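Side-chain contacts in GlcNAc-alpha-1,4-Gal-releasing endo-beta-galactosidase (Clostridium perfringens, PDB 1UPS), which probably hydrolyses O-glycosyl bonds as a calcium-binding family 16 endo-beta-galactosidase that releases GlcNAc-alpha-1,4-Gal: residues Y51-P54 and H55-K58; E76-T79 and E80-P84. All blocks are in the same frame, centred on the assembly; numbering follows the deposited sequence.

Contact 1: residues Y51-P54 and H55-K58; sequences YYLP and HWCK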
# COMPACT_ATOMS: atom_id res chain seq x y z
N TYR A 51 -22.27 2.55 10.41
CA TYR A 51 -22.92 1.49 9.66
C TYR A 51 -22.01 1.05 8.52
O TYR A 51 -21.35 1.90 7.88
CB TYR A 51 -24.23 1.98 9.07
CG TYR A 51 -25.32 2.24 10.10
CD1 TYR A 51 -25.37 3.44 10.80
CD2 TYR A 51 -26.32 1.29 10.33
CE1 TYR A 51 -26.37 3.68 11.75
CE2 TYR A 51 -27.34 1.52 11.26
CZ TYR A 51 -27.35 2.72 11.96
OH TYR A 51 -28.36 2.97 12.87
N TYR A 52 -22.03 -0.25 8.23
CA TYR A 52 -21.19 -0.81 7.18
C TYR A 52 -22.01 -0.84 5.87
O TYR A 52 -23.03 -1.52 5.80
CB TYR A 52 -20.74 -2.23 7.61
CG TYR A 52 -19.83 -2.95 6.62
CD1 TYR A 52 -18.96 -2.23 5.79
CD2 TYR A 52 -19.82 -4.35 6.54
CE1 TYR A 52 -18.11 -2.91 4.87
CE2 TYR A 52 -18.98 -5.03 5.64
CZ TYR A 52 -18.14 -4.30 4.81
OH TYR A 52 -17.33 -4.98 3.91
N LEU A 53 -21.59 -0.07 4.86
CA LEU A 53 -22.25 -0.08 3.52
C LEU A 53 -23.78 -0.31 3.57
O LEU A 53 -24.29 -1.23 2.92
CB LEU A 53 -21.58 -1.09 2.57
CG LEU A 53 -20.07 -0.90 2.38
CD1 LEU A 53 -19.45 -2.12 1.66
CD2 LEU A 53 -19.76 0.39 1.61
N PRO A 54 -24.49 0.52 4.33
CA PRO A 54 -25.91 0.25 4.63
C PRO A 54 -26.85 0.26 3.41
O PRO A 54 -27.93 -0.31 3.49
CB PRO A 54 -26.28 1.34 5.64
CG PRO A 54 -25.29 2.46 5.37
CD PRO A 54 -24.01 1.75 4.99
N HIS A 55 -26.42 0.87 2.30
CA HIS A 55 -27.22 0.87 1.07
C HIS A 55 -27.42 -0.52 0.45
O HIS A 55 -28.34 -0.69 -0.38
CB HIS A 55 -26.59 1.80 0.03
CG HIS A 55 -25.14 1.54 -0.21
ND1 HIS A 55 -24.16 1.92 0.68
CD2 HIS A 55 -24.50 0.92 -1.23
CE1 HIS A 55 -22.98 1.56 0.22
NE2 HIS A 55 -23.15 0.95 -0.94
N TRP A 56 -26.61 -1.50 0.83
CA TRP A 56 -26.78 -2.86 0.29
C TRP A 56 -27.86 -3.67 1.01
O TRP A 56 -28.30 -4.70 0.51
CB TRP A 56 -25.48 -3.67 0.25
CG TRP A 56 -24.40 -3.05 -0.61
CD1 TRP A 56 -23.10 -2.84 -0.26
CD2 TRP A 56 -24.55 -2.56 -1.95
NE1 TRP A 56 -22.42 -2.24 -1.30
CE2 TRP A 56 -23.29 -2.06 -2.35
CE3 TRP A 56 -25.63 -2.49 -2.86
CZ2 TRP A 56 -23.07 -1.47 -3.60
CZ3 TRP A 56 -25.41 -1.92 -4.12
CH2 TRP A 56 -24.13 -1.40 -4.48
N CYS A 57 -28.31 -3.21 2.17
CA CYS A 57 -29.11 -4.05 3.06
C CYS A 57 -30.54 -3.53 3.17
O CYS A 57 -30.75 -2.35 3.43
CB CYS A 57 -28.44 -4.09 4.43
SG CYS A 57 -26.62 -4.21 4.33
N LYS A 58 -31.52 -4.41 2.95
CA LYS A 58 -32.92 -3.99 2.95
C LYS A 58 -33.23 -3.27 4.27
O LYS A 58 -33.73 -2.13 4.26
CB LYS A 58 -33.87 -5.17 2.71
O HOH W 1 -30.51 0.27 3.19
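One face of the His55 ring is met by the carbonyl oxygen of Leu53, which lies 3.8 Å above the ring plane and is displaced toward its rim; over the centre of one face of the Trp56 indole stands CD2 of His55, 3.4 Å above that plane. Leu53 runs alongside both aromatic side chains. Its CD2 reaches His55 CE1 at 3.7 Å, and its CB meets Trp56 CD1 obliquely at 3.7 Å. His55 gets there because CG sits between its backbone N and carbonyl carbon (chi1 52°), which turns the imidazole back toward Leu53. The backbone of 54-56 is wound into a short 3-10 segment. Trp56 N donates to Leu53 O at 3.1 Å, almost straight at 172°, and Cys57 N donates to Pro54 O at 3.2 Å from above the carbonyl plane. A water donates to both Pro54 O (2.7 Å) and Cys57 O (2.6 Å). His55 NE2 is hydrogen-bonded to the backbone oxygen of Ile106, and Cys57 SG forms a disulfide with Cys86. The chemistry thus implies a buried turn in which Leu53 O is satisfied by the Trp56 N-H and Pro54 O by the Cys57 N-H and the water, while the imidazole and the disulfide tie it to other loops.

Contact 2: residues E76-T79 and E80-P84; sequences EYIT and EDQKP
Thr79 to Gln82 form a type I beta turn directly after strand 73-78, closed by Gln82 N donating to Thr79 O at 3.0 Å. On the Thr79 side of the turn, the hydroxyl OG1 donates to Asp81 OD1 at 2.9 Å, meeting the carboxylate oxygen nearly in line with its C-O bond. Asp81 CG takes the position between its own N and carbonyl carbon (chi1 59°), bringing OD1 back toward Thr79 although its CB starts out away from it. Gln82 instead stretches back along the chain: its OE1 accepts the Thr79 N-H at 3.2 Å, with the donor 39° out of the amide carbonyl plane. The same oxygen lies 3.2 Å from Ile78 CA, and the amide carbon CD packs on Ile78 CG2 at 3.6 Å, the two side chains crossing at about a right angle. OE1 also accepts a hydrogen bond from Asn66 ND2, and NE2 is hydrogen-bonded to Ser96 OG, which leaves the amide held at both ends. At the rim of the Tyr77 ring, in its plane, lies Thr79 CG2. A type I turn with side-chain to backbone and side-chain to side-chain hydrogen bonds here bends the chain sharply away from the end of strand 73-78, part of an antiparallel sheet in this GH16 domain.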
# COMPACT_ATOMS: atom_id res chain seq x y z
N GLU A 76 -13.23 -1.16 17.98
CA GLU A 76 -14.31 -1.85 17.25
C GLU A 76 -14.31 -3.30 17.68
O GLU A 76 -13.25 -3.90 17.77
CB GLU A 76 -14.03 -1.79 15.75
CG GLU A 76 -14.07 -0.36 15.22
CD GLU A 76 -13.86 -0.30 13.71
OE1 GLU A 76 -14.51 0.55 13.05
OE2 GLU A 76 -13.05 -1.10 13.19
N TYR A 77 -15.49 -3.88 17.91
CA TYR A 77 -15.55 -5.27 18.34
C TYR A 77 -16.76 -5.99 17.78
O TYR A 77 -17.78 -5.37 17.45
CB TYR A 77 -15.50 -5.40 19.88
CG TYR A 77 -16.64 -4.76 20.67
CD1 TYR A 77 -16.53 -3.46 21.18
CD2 TYR A 77 -17.80 -5.49 20.95
CE1 TYR A 77 -17.59 -2.89 21.96
CE2 TYR A 77 -18.85 -4.93 21.71
CZ TYR A 77 -18.73 -3.65 22.21
OH TYR A 77 -19.78 -3.12 22.96
N ILE A 78 -16.62 -7.31 17.67
CA ILE A 78 -17.71 -8.20 17.30
C ILE A 78 -17.98 -9.11 18.50
O ILE A 78 -17.06 -9.79 18.97
CB ILE A 78 -17.33 -9.07 16.11
CG1 ILE A 78 -16.86 -8.20 14.93
CG2 ILE A 78 -18.53 -9.99 15.71
CD1 ILE A 78 -16.22 -9.03 13.75
N THR A 79 -19.22 -9.14 18.97
CA THR A 79 -19.56 -10.06 20.05
C THR A 79 -19.92 -11.45 19.53
O THR A 79 -20.27 -11.61 18.35
CB THR A 79 -20.74 -9.56 20.89
OG1 THR A 79 -21.87 -9.37 20.03
CG2 THR A 79 -20.44 -8.16 21.46
N GLU A 80 -19.86 -12.42 20.44
CA GLU A 80 -20.17 -13.81 20.11
C GLU A 80 -21.60 -13.96 19.58
O GLU A 80 -21.86 -14.84 18.75
CB GLU A 80 -19.96 -14.71 21.33
CG GLU A 80 -20.00 -16.20 21.00
CD GLU A 80 -19.64 -17.10 22.18
OE1 GLU A 80 -19.07 -16.61 23.20
OE2 GLU A 80 -19.93 -18.31 22.08
N ASP A 81 -22.51 -13.12 20.06
CA ASP A 81 -23.91 -13.17 19.62
C ASP A 81 -24.29 -12.12 18.57
O ASP A 81 -25.48 -11.92 18.26
CB ASP A 81 -24.87 -13.14 20.84
CG ASP A 81 -24.69 -11.90 21.72
OD1 ASP A 81 -23.76 -11.08 21.49
OD2 ASP A 81 -25.45 -11.67 22.67
N GLN A 82 -23.28 -11.45 18.00
CA GLN A 82 -23.54 -10.45 16.96
C GLN A 82 -24.14 -11.11 15.72
O GLN A 82 -23.75 -12.23 15.37
CB GLN A 82 -22.24 -9.70 16.62
CG GLN A 82 -22.41 -8.53 15.66
CD GLN A 82 -21.25 -7.58 15.71
OE1 GLN A 82 -20.70 -7.33 16.79
NE2 GLN A 82 -20.87 -7.03 14.55
N LYS A 83 -25.10 -10.45 15.07
CA LYS A 83 -25.72 -11.02 13.86
C LYS A 83 -24.96 -10.63 12.60
O LYS A 83 -24.24 -9.62 12.61
CB LYS A 83 -27.18 -10.58 13.74
CG LYS A 83 -28.02 -11.03 14.93
CD LYS A 83 -29.51 -10.86 14.59
CE LYS A 83 -30.39 -11.80 15.39
NZ LYS A 83 -30.37 -11.47 16.84
N PRO A 84 -25.12 -11.38 11.50
CA PRO A 84 -24.48 -10.98 10.23
C PRO A 84 -24.86 -9.55 9.82
O PRO A 84 -26.02 -9.16 10.08
CB PRO A 84 -25.01 -11.99 9.20
CG PRO A 84 -25.40 -13.22 10.03
CD PRO A 84 -25.85 -12.66 11.39

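Overall arrangement
Contact 1 comes first along the chain; the centres lie about 16 Å apart and the nearest atoms about 8 Å, so the two do not meet. Both lie in the GH16 region, on the same side of the chain's centre: contact 1 in the loop between strands 30-36 and 66-70, contact 2 at the end of strand 73-78 and in the loop that follows. They share strand 94-99 as a neighbour, since Leu53 and Pro54 touch Met99 while Ile78 touches Arg94 and Ser96. The Cys57-Cys86 disulfide joins a loop within one antiparallel sheet of the GH16 beta-sandwich (jelly roll) to the connection that crosses from that sheet, just beyond contact 2, to an edge strand, 94-99, of the other.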